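Local coordinates for putative peptide binding protein (Ruminococcus gnavus, PDB 3NOH), which is of uncharacterised function but probably binds peptides, as a likely relative of the periplasmic binding proteins, at residues Tyr23-Asn28 and Ala112-Ser117. Sequence-based numbering, arbitrary orientation.
Sequences YIFCMN and AFLSES
C26 lies against the ring of F113, its CB over one face, offset toward the rim and 3.7 Å from the ring centroid, while SG meets the same ring obliquely, 3.6 Å from CE2. The ring gets there because F113 holds CG between its backbone N and carbonyl carbon (chi1 69°), which swings it toward the neighbouring strand. There it also meets I24, whose CD1 comes obliquely to within 3.8 Å of CE1 of F113. The same torsion choice in I24 carries CG1 across to S115, 3.5 Å from OG. That hydroxyl lies at the edge of the F113 ring and donates to O of E116 from above the carbonyl plane. Strands 23-27 and 112-116 run antiparallel, with I24-S115 and C26-F113 as hydrogen-bonded pairs; N of I24 reaches O of S115 at 2.8 Å, nearly straight at 166°. In the mixed five-stranded sheet of this alpha/beta domain, 112-116 lies parallel to 61-67 on one side and antiparallel to 22-27 on the other. The rings of Y110 and F113 meet edge-to-face, and Y130 touches both I24 and C26. Replacing F113 with an alanine would probably leave CB and SG of C26 and CD1 of I24 without their shared ring and open a gap on this face. On the other face, CD2 of L114 sits at the edge of the F25 ring, 3.9 Å from CD1, and CB of A112 touches CE1 of F25; helix 37-47 packs over F25 and helix 71-86 over L114. At the far end Y23 and E116 lie side by side, ring and carboxylate planes 81° apart, with CE2 of Y23 3.7 Å from CG of E116. A water lies between Y23 OH and E116 OE2, and the Y23 hydroxyl also bonds N of E20.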
ATOM      1  N   TYR A  23      -9.957   3.466   2.817  1.00 24.39           N
ATOM      2  CA  TYR A  23      -8.885   2.523   2.796  1.00 22.71           C
ATOM      3  C   TYR A  23      -7.649   3.263   3.155  1.00 25.69           C
ATOM      4  O   TYR A  23      -7.595   4.508   3.130  1.00 24.79           O
ATOM      5  CB  TYR A  23      -8.741   1.919   1.388  1.00 23.14           C
ATOM      6  CG  TYR A  23      -9.923   1.086   1.012  1.00 22.29           C
ATOM      7  CD1 TYR A  23     -11.059   1.691   0.528  1.00 26.04           C
ATOM      8  CD2 TYR A  23      -9.908  -0.309   1.158  1.00 23.69           C
ATOM      9  CE1 TYR A  23     -12.203   0.933   0.227  1.00 27.68           C
ATOM     10  CE2 TYR A  23     -11.027  -1.064   0.856  1.00 24.22           C
ATOM     11  CZ  TYR A  23     -12.168  -0.443   0.401  1.00 26.69           C
ATOM     12  OH  TYR A  23     -13.286  -1.199   0.063  1.00 30.20           O
ATOM     13  N   ILE A  24      -6.650   2.459   3.508  1.00 23.56           N
ATOM     14  CA  ILE A  24      -5.332   2.998   3.690  1.00 23.61           C
ATOM     15  C   ILE A  24      -4.281   2.332   2.856  1.00 24.36           C
ATOM     16  O   ILE A  24      -4.340   1.132   2.605  1.00 23.16           O
ATOM     17  CB  ILE A  24      -4.903   3.022   5.142  1.00 25.26           C
ATOM     18  CG1 ILE A  24      -4.798   1.649   5.741  1.00 28.42           C
ATOM     19  CG2 ILE A  24      -5.794   3.966   6.011  1.00 25.68           C
ATOM     20  CD1 ILE A  24      -3.970   1.754   7.087  1.00 32.75           C
ATOM     21  N   PHE A  25      -3.343   3.174   2.378  1.00 23.45           N
ATOM     22  CA  PHE A  25      -2.093   2.746   1.813  1.00 20.82           C
ATOM     23  C   PHE A  25      -1.024   3.090   2.809  1.00 25.38           C
ATOM     24  O   PHE A  25      -0.826   4.270   3.094  1.00 24.02           O
ATOM     25  CB  PHE A  25      -1.816   3.366   0.451  1.00 23.45           C
ATOM     26  CG  PHE A  25      -0.468   3.038  -0.105  1.00 22.92           C
ATOM     27  CD1 PHE A  25      -0.179   1.767  -0.517  1.00 25.35           C
ATOM     28  CD2 PHE A  25       0.523   4.034  -0.208  1.00 25.75           C
ATOM     29  CE1 PHE A  25       1.062   1.453  -1.007  1.00 25.17           C
ATOM     30  CE2 PHE A  25       1.771   3.707  -0.733  1.00 28.02           C
ATOM     31  CZ  PHE A  25       2.033   2.428  -1.108  1.00 27.88           C
ATOM     32  N   CYS A  26      -0.324   2.060   3.316  1.00 22.70           N
ATOM     33  CA  CYS A  26       0.521   2.227   4.487  1.00 23.04           C
ATOM     34  C   CYS A  26       1.923   1.681   4.162  1.00 21.78           C
ATOM     35  O   CYS A  26       2.047   0.564   3.653  1.00 22.78           O
ATOM     36  CB  CYS A  26      -0.096   1.460   5.699  1.00 25.12           C
ATOM     37  SG  CYS A  26       0.778   1.767   7.224  1.00 28.60           S
HETATM   38  N   MSE A  27       2.954   2.474   4.485  1.00 22.81           N
HETATM   39  CA  MSE A  27       4.357   2.128   4.247  1.00 21.83           C
HETATM   40  C   MSE A  27       5.086   2.071   5.566  1.00 24.24           C
HETATM   41  O   MSE A  27       4.844   2.901   6.459  1.00 25.32           O
HETATM   42  CB  MSE A  27       5.025   3.186   3.330  1.00 23.75           C
HETATM   43  CG  MSE A  27       4.440   3.196   1.930  1.00 23.48           C
HETATM   44 SE   MSE A  27       4.981   4.731   0.955  0.75 25.55          SE
HETATM   45  CE  MSE A  27       3.760   5.969   1.836  1.00 29.52           C
ATOM     46  N   ASN A  28       6.022   1.146   5.674  1.00 23.78           N
ATOM     47  CA  ASN A  28       6.919   1.031   6.815  1.00 23.52           C
ATOM     48  C   ASN A  28       8.127   1.975   6.606  1.00 25.18           C
ATOM     49  O   ASN A  28       9.057   1.699   5.841  1.00 25.82           O
ATOM     50  CB  ASN A  28       7.387  -0.418   6.955  1.00 22.65           C
ATOM     51  CG  ASN A  28       8.241  -0.625   8.177  1.00 25.93           C
ATOM     52  OD1 ASN A  28       8.724   0.343   8.820  1.00 26.76           O
ATOM     53  ND2 ASN A  28       8.468  -1.896   8.507  1.00 26.12           N
ATOM     54  N   ALA A 112       4.877  -2.506   2.495  1.00 20.10           N
ATOM     55  CA  ALA A 112       3.654  -1.676   2.333  1.00 20.52           C
ATOM     56  C   ALA A 112       2.428  -2.571   2.398  1.00 19.76           C
ATOM     57  O   ALA A 112       2.520  -3.782   2.206  1.00 20.00           O
ATOM     58  CB  ALA A 112       3.661  -0.833   1.032  1.00 20.97           C
ATOM     59  N   PHE A 113       1.277  -2.000   2.718  1.00 18.84           N
ATOM     60  CA  PHE A 113       0.035  -2.716   2.610  1.00 19.41           C
ATOM     61  C   PHE A 113      -1.104  -1.825   2.219  1.00 19.94           C
ATOM     62  O   PHE A 113      -1.061  -0.590   2.403  1.00 20.14           O
ATOM     63  CB  PHE A 113      -0.324  -3.547   3.868  1.00 19.98           C
ATOM     64  CG  PHE A 113      -0.684  -2.753   5.103  1.00 19.79           C
ATOM     65  CD1 PHE A 113      -1.975  -2.319   5.298  1.00 20.88           C
ATOM     66  CD2 PHE A 113       0.275  -2.461   6.059  1.00 18.98           C
ATOM     67  CE1 PHE A 113      -2.327  -1.626   6.430  1.00 20.46           C
ATOM     68  CE2 PHE A 113      -0.066  -1.768   7.197  1.00 20.54           C
ATOM     69  CZ  PHE A 113      -1.372  -1.321   7.378  1.00 23.07           C
ATOM     70  N   LEU A 114      -2.169  -2.458   1.743  1.00 19.12           N
ATOM     71  CA  LEU A 114      -3.460  -1.817   1.507  1.00 19.70           C
ATOM     72  C   LEU A 114      -4.490  -2.474   2.381  1.00 20.57           C
ATOM     73  O   LEU A 114      -4.513  -3.698   2.481  1.00 20.37           O
ATOM     74  CB  LEU A 114      -3.875  -2.019   0.055  1.00 21.17           C
ATOM     75  CG  LEU A 114      -3.171  -1.154  -0.977  1.00 23.25           C
ATOM     76  CD1 LEU A 114      -3.322  -1.776  -2.380  1.00 24.98           C
ATOM     77  CD2 LEU A 114      -3.724   0.286  -0.929  1.00 23.66           C
ATOM     78  N   SER A 115      -5.381  -1.706   2.988  1.00 19.34           N
ATOM     79  CA  SER A 115      -6.463  -2.328   3.743  1.00 19.89           C
ATOM     80  C   SER A 115      -7.638  -1.397   3.877  1.00 19.15           C
ATOM     81  O   SER A 115      -7.531  -0.164   3.753  1.00 21.15           O
ATOM     82  CB  SER A 115      -6.011  -2.788   5.153  1.00 21.37           C
ATOM     83  OG  SER A 115      -5.846  -1.670   6.039  1.00 21.52           O
ATOM     84  N   GLU A 116      -8.794  -1.993   4.179  1.00 20.69           N
ATOM     85  CA  GLU A 116      -9.901  -1.243   4.752  1.00 22.92           C
ATOM     86  C   GLU A 116      -9.335  -0.478   5.947  1.00 22.27           C
ATOM     87  O   GLU A 116      -8.493  -1.030   6.686  1.00 21.88           O
ATOM     88  CB  GLU A 116     -11.025  -2.180   5.235  1.00 25.65           C
ATOM     89  CG  GLU A 116     -11.762  -2.777   4.067  1.00 28.97           C
ATOM     90  CD  GLU A 116     -13.054  -3.534   4.417  1.00 31.03           C
ATOM     91  OE1 GLU A 116     -13.479  -3.570   5.597  1.00 34.11           O
ATOM     92  OE2 GLU A 116     -13.712  -3.940   3.406  1.00 35.51           O
ATOM     93  N   SER A 117      -9.788   0.742   6.147  1.00 23.73           N
ATOM     94  CA  SER A 117      -9.159   1.631   7.116  1.00 23.93           C
ATOM     95  C   SER A 117      -9.180   1.054   8.550  1.00 28.06           C
ATOM     96  O   SER A 117      -8.217   1.317   9.302  1.00 29.64           O
ATOM     97  CB  SER A 117      -9.770   3.015   7.102  1.00 24.91           C
ATOM     98  OG  SER A 117     -11.135   2.993   7.457  1.00 27.18           O
TER
HETATM   99  O   HOH W   1     -13.306  -3.659   0.672  1.00 29.66           O